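Local coordinates for protein carbohydrate deacetylase Agd3 (Neosartorya fumigata, PDB 6NWZ) that removes acetyl groups from N-acetylated sugars of the exopolysaccharide galactosaminogalactan and is required for Aspergillus fumigatus biofilm formation, at residues A[384-389]-A[424-429]; A[487-492]-A[595-600]; A[250-255]-A[543-548]. All blocks are in the same frame, centred on the assembly; numbering follows the deposited sequence.

Contact 1: residues A[384-389]-A[424-429]; sequences GHISHT and WFTSNG. With ZN (zinc ion), chain L.
Phe425 turns the edge of its ring to His385: CB of the histidine lies in the plane of the phenyl ring, 3.8 Å from Phe425 CD1. Phe425 reaches this place with its CG anti to the backbone N (chi1 180°), which lays the ring alongside strand 384-387, near the carbonyl oxygen of His385. The imidazole of His385 has Trp424 O at its edge, near the ring plane, and both its nitrogens are engaged beyond the pair: NE2 donates to Arg380 O, while ND1 pairs with His304 NE2. One residue further on, Ile386 and Thr426 lie side by side and point the same way. Ile386 CG1 rests 3.6 Å from Thr426 CB, and Ile386 CD1 lies 3.5 Å from Gly429 O. Thr426 OG1 is occupied by Gln595 N of helix 594-607, leaving the threonine's carbon atoms to meet the isoleucine. The strands are joined by backbone bonds, Thr426 N to His385 O at 3.0 Å and a weak one from His385 N to Trp424 O. Past the paired residues, His388 NE2 binds zinc at 2.2 Å together with Asp256 and His392. Two parallel neighbouring strands joined through helix 400-417 form a beta-alpha-beta unit, with a metal ligand just past the C-terminal end of its first strand.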
loop_
_atom_site.group_PDB
_atom_site.type_symbol
_atom_site.label_atom_id
_atom_site.label_comp_id
_atom_site.label_asym_id
_atom_site.label_seq_id
_atom_site.Cartn_x
_atom_site.Cartn_y
_atom_site.Cartn_z
ATOM N N GLY A 384 -11.798 15.206 -1.045
ATOM C CA GLY A 384 -12.704 14.079 -1.084
ATOM C C GLY A 384 -13.673 14.092 0.089
ATOM O O GLY A 384 -13.408 14.676 1.138
ATOM N N HIS A 385 -14.815 13.434 -0.093
ATOM C CA HIS A 385 -15.867 13.471 0.911
ATOM C C HIS A 385 -16.501 12.097 1.066
ATOM O O HIS A 385 -16.771 11.410 0.077
ATOM C CB HIS A 385 -16.927 14.516 0.544
ATOM C CG HIS A 385 -16.349 15.873 0.288
ATOM N ND1 HIS A 385 -16.155 16.801 1.289
ATOM C CD2 HIS A 385 -15.880 16.441 -0.847
ATOM C CE1 HIS A 385 -15.612 17.891 0.777
ATOM N NE2 HIS A 385 -15.436 17.699 -0.519
ATOM N N ILE A 386 -16.733 11.707 2.320
ATOM C CA ILE A 386 -17.361 10.430 2.634
ATOM C C ILE A 386 -18.036 10.569 3.991
ATOM O O ILE A 386 -17.678 11.435 4.795
ATOM C CB ILE A 386 -16.325 9.276 2.622
ATOM C CG1 ILE A 386 -17.028 7.915 2.630
ATOM C CG2 ILE A 386 -15.350 9.433 3.779
ATOM C CD1 ILE A 386 -16.087 6.754 2.824
ATOM N N SER A 387 -19.036 9.725 4.245
ATOM C CA SER A 387 -19.792 9.787 5.491
ATOM C C SER A 387 -19.047 9.096 6.627
ATOM O O SER A 387 -18.453 8.030 6.446
ATOM C CB SER A 387 -21.168 9.141 5.325
ATOM O OG SER A 387 -21.857 9.091 6.567
ATOM N N HIS A 388 -19.107 9.704 7.811
ATOM C CA HIS A 388 -18.535 9.150 9.034
ATOM C C HIS A 388 -19.617 8.967 10.099
ATOM O O HIS A 388 -19.342 9.051 11.300
ATOM C CB HIS A 388 -17.405 10.048 9.540
ATOM C CG HIS A 388 -16.503 9.395 10.542
ATOM N ND1 HIS A 388 -15.982 8.130 10.367
ATOM C CD2 HIS A 388 -16.013 9.843 11.722
ATOM C CE1 HIS A 388 -15.219 7.823 11.401
ATOM N NE2 HIS A 388 -15.221 8.847 12.238
ATOM N N THR A 389 -20.853 8.706 9.648
ATOM C CA THR A 389 -22.087 8.647 10.440
ATOM C C THR A 389 -22.495 10.014 10.979
ATOM O O THR A 389 -21.685 10.948 11.027
ATOM C CB THR A 389 -21.988 7.647 11.597
ATOM O OG1 THR A 389 -21.077 8.133 12.592
ATOM C CG2 THR A 389 -21.530 6.295 11.088
ATOM N N TRP A 424 -15.160 14.622 -5.922
ATOM C CA TRP A 424 -14.666 13.410 -5.276
ATOM C C TRP A 424 -15.589 13.094 -4.105
ATOM O O TRP A 424 -15.488 13.710 -3.040
ATOM C CB TRP A 424 -13.223 13.601 -4.825
ATOM C CG TRP A 424 -12.262 13.757 -5.963
ATOM C CD1 TRP A 424 -12.224 13.018 -7.110
ATOM C CD2 TRP A 424 -11.205 14.719 -6.071
ATOM N NE1 TRP A 424 -11.205 13.454 -7.921
ATOM C CE2 TRP A 424 -10.563 14.497 -7.306
ATOM C CE3 TRP A 424 -10.738 15.743 -5.243
ATOM C CZ2 TRP A 424 -9.479 15.260 -7.731
ATOM C CZ3 TRP A 424 -9.661 16.502 -5.669
ATOM C CH2 TRP A 424 -9.043 16.255 -6.901
ATOM N N PHE A 425 -16.485 12.128 -4.306
ATOM C CA PHE A 425 -17.467 11.751 -3.303
ATOM C C PHE A 425 -17.698 10.247 -3.338
ATOM O O PHE A 425 -17.714 9.636 -4.411
ATOM C CB PHE A 425 -18.792 12.488 -3.524
ATOM C CG PHE A 425 -19.848 12.141 -2.522
ATOM C CD1 PHE A 425 -19.764 12.607 -1.222
ATOM C CD2 PHE A 425 -20.924 11.347 -2.879
ATOM C CE1 PHE A 425 -20.737 12.287 -0.296
ATOM C CE2 PHE A 425 -21.901 11.025 -1.960
ATOM C CZ PHE A 425 -21.808 11.494 -0.667
ATOM N N THR A 426 -17.876 9.659 -2.157
ATOM C CA THR A 426 -18.127 8.231 -1.998
ATOM C C THR A 426 -19.562 8.041 -1.525
ATOM O O THR A 426 -19.945 8.561 -0.471
ATOM C CB THR A 426 -17.148 7.605 -1.002
ATOM O OG1 THR A 426 -15.809 7.703 -1.506
ATOM C CG2 THR A 426 -17.491 6.148 -0.761
ATOM N N SER A 427 -20.353 7.297 -2.302
ATOM C CA SER A 427 -21.767 7.109 -2.006
ATOM C C SER A 427 -22.109 5.720 -1.487
ATOM O O SER A 427 -23.173 5.553 -0.881
ATOM C CB SER A 427 -22.617 7.398 -3.255
ATOM O OG SER A 427 -22.258 6.557 -4.342
ATOM N N ASN A 428 -21.244 4.731 -1.700
ATOM C CA ASN A 428 -21.513 3.360 -1.289
ATOM C C ASN A 428 -20.622 2.911 -0.140
ATOM O O ASN A 428 -20.557 1.710 0.149
ATOM C CB ASN A 428 -21.352 2.411 -2.480
ATOM C CG ASN A 428 -19.939 2.402 -3.032
ATOM O OD1 ASN A 428 -19.144 3.296 -2.745
ATOM N ND2 ASN A 428 -19.622 1.394 -3.834
ATOM N N GLY A 429 -19.938 3.840 0.521
ATOM C CA GLY A 429 -19.031 3.480 1.594
ATOM C C GLY A 429 -19.028 4.521 2.691
ATOM O O GLY A 429 -19.391 5.684 2.484
HETATM ZN ZN ZN L . -14.295 9.116 14.247
#

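Contact 2: residues A[487-492]-A[595-600]; sequences QVNPRW and QEMSEN
Gln487 and Ser598 make the main polar link between strand and helix. The glutamine chain is extended, CG anti to the backbone N (chi1 -176°), and carries its amide across to the helix, where NE2 donates to Ser598 O at 3.0 Å; the bond is fairly straight (154°), with the donor tilted slightly from the carbonyl plane. The same NE2 also makes a weak bond to Asn489 OD1, 2.8 Å away, tying the two strand amides together. Asn489 ND2 gives a second, weak bond to Ser598 OG at 3.3 Å, but its stronger partner is Cys455 O on the adjoining strand. Helix 594-607 thus lies across the sheet of the deacetylase domain, its short segment at 106° to strand 487-489 and 9.3 Å from it between axes, in the layered packing of an alpha/beta fold. The apolar part belongs to Met597. Bent beyond CG, its chain slides past Asn489 in the opposite direction, so that CE lies 3.5 Å from Asn489 CB with SD close behind. CE then reaches the backbone at Pro490 O, 3.6 Å away, while Phe601, one turn further along the helix, packs on Gln487, Asn489 and Pro490.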
loop_
_atom_site.group_PDB
_atom_site.type_symbol
_atom_site.label_atom_id
_atom_site.label_comp_id
_atom_site.label_asym_id
_atom_site.label_seq_id
_atom_site.Cartn_x
_atom_site.Cartn_y
_atom_site.Cartn_z
ATOM N N GLN A 487 -17.804 -5.315 2.478
ATOM C CA GLN A 487 -16.391 -5.312 2.113
ATOM C C GLN A 487 -15.630 -4.366 3.036
ATOM O O GLN A 487 -15.907 -3.161 3.068
ATOM C CB GLN A 487 -16.213 -4.904 0.650
ATOM C CG GLN A 487 -14.774 -4.969 0.156
ATOM C CD GLN A 487 -14.615 -4.479 -1.273
ATOM O OE1 GLN A 487 -15.545 -4.551 -2.075
ATOM N NE2 GLN A 487 -13.430 -3.971 -1.594
ATOM N N VAL A 488 -14.674 -4.910 3.781
ATOM C CA VAL A 488 -13.850 -4.140 4.704
ATOM C C VAL A 488 -12.489 -3.934 4.053
ATOM O O VAL A 488 -11.694 -4.873 3.936
ATOM C CB VAL A 488 -13.719 -4.836 6.065
ATOM C CG1 VAL A 488 -12.830 -4.017 6.993
ATOM C CG2 VAL A 488 -15.089 -5.046 6.682
ATOM N N ASN A 489 -12.218 -2.702 3.627
ATOM C CA ASN A 489 -10.926 -2.396 3.028
ATOM C C ASN A 489 -9.923 -2.010 4.111
ATOM O O ASN A 489 -10.280 -1.323 5.073
ATOM C CB ASN A 489 -11.052 -1.259 2.019
ATOM C CG ASN A 489 -12.111 -1.524 0.967
ATOM O OD1 ASN A 489 -11.897 -2.294 0.031
ATOM N ND2 ASN A 489 -13.265 -0.881 1.116
ATOM N N PRO A 490 -8.672 -2.436 3.973
ATOM C CA PRO A 490 -7.673 -2.153 5.010
ATOM C C PRO A 490 -7.313 -0.676 5.081
ATOM O O PRO A 490 -7.474 0.086 4.123
ATOM C CB PRO A 490 -6.468 -2.996 4.579
ATOM C CG PRO A 490 -6.650 -3.188 3.104
ATOM C CD PRO A 490 -8.129 -3.269 2.885
ATOM N N ARG A 491 -6.815 -0.280 6.255
ATOM C CA ARG A 491 -6.358 1.083 6.502
ATOM C C ARG A 491 -5.286 1.065 7.581
ATOM O O ARG A 491 -5.425 0.380 8.598
ATOM C CB ARG A 491 -7.501 2.013 6.935
ATOM C CG ARG A 491 -7.110 3.494 7.001
ATOM C CD ARG A 491 -8.326 4.423 7.105
ATOM N NE ARG A 491 -8.908 4.434 8.445
ATOM C CZ ARG A 491 -9.800 5.327 8.873
ATOM N NH1 ARG A 491 -10.267 5.253 10.112
ATOM N NH2 ARG A 491 -10.224 6.296 8.069
ATOM N N TRP A 492 -4.233 1.841 7.358
ATOM C CA TRP A 492 -3.124 1.949 8.289
ATOM C C TRP A 492 -3.392 3.013 9.349
ATOM O O TRP A 492 -4.023 4.041 9.088
ATOM C CB TRP A 492 -1.832 2.289 7.545
ATOM C CG TRP A 492 -1.388 1.241 6.567
ATOM C CD1 TRP A 492 -1.290 1.371 5.210
ATOM C CD2 TRP A 492 -0.982 -0.099 6.870
ATOM N NE1 TRP A 492 -0.844 0.196 4.652
ATOM C CE2 TRP A 492 -0.648 -0.721 5.650
ATOM C CE3 TRP A 492 -0.866 -0.832 8.056
ATOM C CZ2 TRP A 492 -0.208 -2.041 5.581
ATOM C CZ3 TRP A 492 -0.429 -2.143 7.984
ATOM C CH2 TRP A 492 -0.107 -2.733 6.756
ATOM N N GLN A 595 -14.515 5.271 -2.615
ATOM C CA GLN A 595 -15.311 4.443 -3.515
ATOM C C GLN A 595 -14.443 3.800 -4.592
ATOM O O GLN A 595 -14.577 2.603 -4.872
ATOM C CB GLN A 595 -16.418 5.291 -4.140
ATOM C CG GLN A 595 -17.357 4.532 -5.056
ATOM C CD GLN A 595 -18.679 5.250 -5.260
ATOM O OE1 GLN A 595 -19.031 6.156 -4.504
ATOM N NE2 GLN A 595 -19.419 4.849 -6.286
ATOM N N GLU A 596 -13.548 4.581 -5.207
ATOM C CA GLU A 596 -12.638 4.021 -6.202
ATOM C C GLU A 596 -11.684 3.017 -5.570
ATOM O O GLU A 596 -11.377 1.977 -6.165
ATOM C CB GLU A 596 -11.845 5.136 -6.887
ATOM C CG GLU A 596 -12.655 6.026 -7.816
ATOM C CD GLU A 596 -11.850 7.198 -8.354
ATOM O OE1 GLU A 596 -11.615 8.166 -7.596
ATOM O OE2 GLU A 596 -11.447 7.144 -9.536
ATOM N N MET A 597 -11.194 3.321 -4.367
ATOM C CA MET A 597 -10.257 2.423 -3.706
ATOM C C MET A 597 -10.907 1.084 -3.396
ATOM O O MET A 597 -10.289 0.028 -3.581
ATOM C CB MET A 597 -9.722 3.080 -2.436
ATOM C CG MET A 597 -9.024 2.133 -1.486
ATOM S SD MET A 597 -10.120 1.499 -0.205
ATOM C CE MET A 597 -8.978 1.468 1.182
ATOM N N SER A 598 -12.159 1.106 -2.930
ATOM C CA SER A 598 -12.870 -0.142 -2.677
ATOM C C SER A 598 -13.105 -0.920 -3.965
ATOM O O SER A 598 -13.078 -2.156 -3.957
ATOM C CB SER A 598 -14.200 0.142 -1.976
ATOM O OG SER A 598 -14.895 -1.066 -1.715
ATOM N N GLU A 599 -13.326 -0.216 -5.078
ATOM C CA GLU A 599 -13.530 -0.880 -6.362
ATOM C C GLU A 599 -12.278 -1.634 -6.800
ATOM O O GLU A 599 -12.356 -2.800 -7.203
ATOM C CB GLU A 599 -13.944 0.152 -7.416
ATOM C CG GLU A 599 -13.967 -0.358 -8.851
ATOM C CD GLU A 599 -15.070 -1.366 -9.102
ATOM O OE1 GLU A 599 -15.972 -1.492 -8.245
ATOM O OE2 GLU A 599 -15.035 -2.033 -10.158
ATOM N N ASN A 600 -11.113 -0.984 -6.732
ATOM C CA ASN A 600 -9.879 -1.641 -7.158
ATOM C C ASN A 600 -9.528 -2.816 -6.251
ATOM O O ASN A 600 -8.983 -3.822 -6.717
ATOM C CB ASN A 600 -8.727 -0.637 -7.197
ATOM C CG ASN A 600 -8.976 0.499 -8.167
ATOM O OD1 ASN A 600 -9.952 0.487 -8.918
ATOM N ND2 ASN A 600 -8.086 1.486 -8.161
#

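Contact 3: residues A[250-255]-A[543-548]; sequences LNTQID and YMFHQA. With ZN (zinc ion), chain M.
A zinc site joins Asp255 and His546, residues paired on neighbouring parallel strands of the deacetylase domain. Asp255 OD2 binds the metal at 2.4 Å and His546 NE2 at 2.3 Å. The two side chains cross at a slant, with carboxylate and imidazole planes 73° apart, and the aspartate comes in over one face of the ring: its CB sits 4.0 Å from the His546 ring centroid, a CH-pi contact. Both side chains leave the same face of the sheet; with CG anti to the carbonyl carbon (chi1 -63°), the Asp255 carboxylate is placed for OD2 to meet the zinc. The other oxygen, OD1, forms a salt bridge with Arg491, a second-shell residue that also bonds to Gln253 OE1 and so helps fix the carboxylate. Met544 SD lies in plane at the edge of the His546 ring.

These strands run parallel within a mostly parallel sheet flanked by helices, consistent with the distorted (beta/alpha) barrel of related polysaccharide deacetylases. Backbone bonds join them, among them Phe545 N to Gln253 O at 2.9 Å and Asp255 N to Phe545 O at 2.8 Å. The ladder ends in a weak bond from Gln547 N to Asp255 O, where a 3-10 turn begins.

On the opposite face the contacts are mainly between carbon atoms. Ile254 CD1 touches Phe545 CB at 3.6 Å, and Ile254 CG2 lies 3.7 Å from Gln547 N. Further back, Thr252 CB approaches Phe545 CE2 at 4.0 Å while Thr252 OG1 bonds to Tyr298 OH, and Phe570 of helix 569-584 packs on both Thr252 and Ile254. Tyr543 turns its ring edge to Asn251 O.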
loop_
_atom_site.group_PDB
_atom_site.type_symbol
_atom_site.label_atom_id
_atom_site.label_comp_id
_atom_site.label_asym_id
_atom_site.label_seq_id
_atom_site.Cartn_x
_atom_site.Cartn_y
_atom_site.Cartn_z
ATOM N N LEU A 250 -1.874 6.998 -2.491
ATOM C CA LEU A 250 -1.681 7.737 -1.246
ATOM C C LEU A 250 -3.021 8.360 -0.855
ATOM O O LEU A 250 -3.333 9.488 -1.244
ATOM C CB LEU A 250 -0.593 8.786 -1.391
ATOM C CG LEU A 250 -0.276 9.563 -0.116
ATOM C CD1 LEU A 250 0.179 8.615 0.989
ATOM C CD2 LEU A 250 0.765 10.640 -0.394
ATOM N N ASN A 251 -3.809 7.619 -0.082
ATOM C CA ASN A 251 -5.110 8.068 0.396
ATOM C C ASN A 251 -5.001 8.406 1.876
ATOM O O ASN A 251 -4.676 7.536 2.690
ATOM C CB ASN A 251 -6.175 6.997 0.170
ATOM C CG ASN A 251 -6.293 6.593 -1.284
ATOM O OD1 ASN A 251 -5.807 7.290 -2.174
ATOM N ND2 ASN A 251 -6.951 5.467 -1.533
ATOM N N THR A 252 -5.279 9.664 2.222
ATOM C CA THR A 252 -5.180 10.146 3.597
ATOM C C THR A 252 -6.550 10.650 4.036
ATOM O O THR A 252 -7.000 11.710 3.585
ATOM C CB THR A 252 -4.122 11.243 3.717
ATOM O OG1 THR A 252 -4.496 12.367 2.913
ATOM C CG2 THR A 252 -2.778 10.728 3.237
ATOM N N GLN A 253 -7.206 9.900 4.918
ATOM C CA GLN A 253 -8.569 10.194 5.339
ATOM C C GLN A 253 -8.577 10.946 6.662
ATOM O O GLN A 253 -7.833 10.603 7.586
ATOM C CB GLN A 253 -9.380 8.909 5.471
ATOM C CG GLN A 253 -9.658 8.238 4.150
ATOM C CD GLN A 253 -10.472 6.983 4.315
ATOM O OE1 GLN A 253 -10.342 6.274 5.313
ATOM N NE2 GLN A 253 -11.327 6.703 3.343
ATOM N N ILE A 254 -9.431 11.966 6.749
ATOM C CA ILE A 254 -9.537 12.824 7.926
ATOM C C ILE A 254 -10.891 12.552 8.568
ATOM O O ILE A 254 -11.928 13.007 8.070
ATOM C CB ILE A 254 -9.384 14.307 7.576
ATOM C CG1 ILE A 254 -8.131 14.538 6.730
ATOM C CG2 ILE A 254 -9.343 15.142 8.848
ATOM C CD1 ILE A 254 -6.855 14.102 7.397
ATOM N N ASP A 255 -10.887 11.826 9.684
ATOM C CA ASP A 255 -12.118 11.500 10.384
ATOM C C ASP A 255 -12.558 12.659 11.276
ATOM O O ASP A 255 -11.785 13.574 11.577
ATOM C CB ASP A 255 -11.941 10.240 11.236
ATOM C CG ASP A 255 -11.628 8.996 10.413
ATOM O OD1 ASP A 255 -11.611 9.070 9.164
ATOM O OD2 ASP A 255 -11.400 7.935 11.029
ATOM N N TYR A 543 -4.747 5.648 4.884
ATOM C CA TYR A 543 -4.155 6.021 6.162
ATOM C C TYR A 543 -5.153 6.826 6.985
ATOM O O TYR A 543 -5.913 7.638 6.449
ATOM C CB TYR A 543 -2.843 6.805 5.951
ATOM C CG TYR A 543 -1.747 5.948 5.348
ATOM C CD1 TYR A 543 -1.701 5.707 3.980
ATOM C CD2 TYR A 543 -0.772 5.357 6.149
ATOM C CE1 TYR A 543 -0.712 4.911 3.421
ATOM C CE2 TYR A 543 0.224 4.558 5.596
ATOM C CZ TYR A 543 0.246 4.339 4.231
ATOM O OH TYR A 543 1.225 3.550 3.666
ATOM N N MET A 544 -5.136 6.593 8.294
ATOM C CA MET A 544 -6.128 7.130 9.216
ATOM C C MET A 544 -5.602 8.391 9.894
ATOM O O MET A 544 -4.547 8.360 10.541
ATOM C CB MET A 544 -6.487 6.080 10.264
ATOM C CG MET A 544 -7.379 6.595 11.371
ATOM S SD MET A 544 -7.099 5.691 12.903
ATOM C CE MET A 544 -5.436 6.225 13.298
ATOM N N PHE A 545 -6.349 9.488 9.761
ATOM C CA PHE A 545 -6.080 10.723 10.491
ATOM C C PHE A 545 -7.403 11.293 10.992
ATOM O O PHE A 545 -8.482 10.778 10.686
ATOM C CB PHE A 545 -5.334 11.748 9.624
ATOM C CG PHE A 545 -3.999 11.263 9.121
ATOM C CD1 PHE A 545 -2.885 11.273 9.948
ATOM C CD2 PHE A 545 -3.860 10.789 7.826
ATOM C CE1 PHE A 545 -1.654 10.822 9.489
ATOM C CE2 PHE A 545 -2.633 10.338 7.361
ATOM C CZ PHE A 545 -1.528 10.354 8.195
ATOM N N HIS A 546 -7.313 12.366 11.778
ATOM C CA HIS A 546 -8.489 12.955 12.406
ATOM C C HIS A 546 -8.415 14.475 12.333
ATOM O O HIS A 546 -7.354 15.055 12.097
ATOM C CB HIS A 546 -8.634 12.478 13.855
ATOM C CG HIS A 546 -8.945 11.018 13.966
ATOM N ND1 HIS A 546 -8.017 10.038 13.686
ATOM C CD2 HIS A 546 -10.089 10.373 14.294
ATOM C CE1 HIS A 546 -8.572 8.850 13.849
ATOM N NE2 HIS A 546 -9.829 9.025 14.219
ATOM N N GLN A 547 -9.573 15.114 12.550
ATOM C CA GLN A 547 -9.704 16.541 12.266
ATOM C C GLN A 547 -8.765 17.382 13.120
ATOM O O GLN A 547 -8.251 18.405 12.651
ATOM C CB GLN A 547 -11.158 16.985 12.467
ATOM C CG GLN A 547 -11.687 16.829 13.890
ATOM C CD GLN A 547 -11.463 18.061 14.756
ATOM O OE1 GLN A 547 -11.316 19.175 14.250
ATOM N NE2 GLN A 547 -11.440 17.863 16.069
ATOM N N ALA A 548 -8.520 16.968 14.364
ATOM C CA ALA A 548 -7.621 17.724 15.225
ATOM C C ALA A 548 -6.201 17.773 14.677
ATOM O O ALA A 548 -5.444 18.680 15.039
ATOM C CB ALA A 548 -7.622 17.127 16.635
HETATM ZN ZN ZN M . -11.310 7.402 13.412
#

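Overall arrangement
All three contacts share one sheet of the deacetylase domain and are largely buried, though contact 1 includes the partly exposed Trp424 and Phe425, whereas nearly all touching residues of contacts 2 and 3 are buried. Contacts 1 and 3 join parallel strands, and contact 1 lies nested within the long loop that contact 3 closes; their two zinc ions, chains L and M, sit close together, and His388 packs on Asp255. Contact 2 instead lays a helix on the sheet, with side-chain amides doing most of the bonding where contact 3 has a ladder of backbone bonds, and contact 1 a short, partly weak one. Helix 594-607 also touches contact 1, and strand 487-492 adjoins strand 542-546, with Arg491 reaching contact 3.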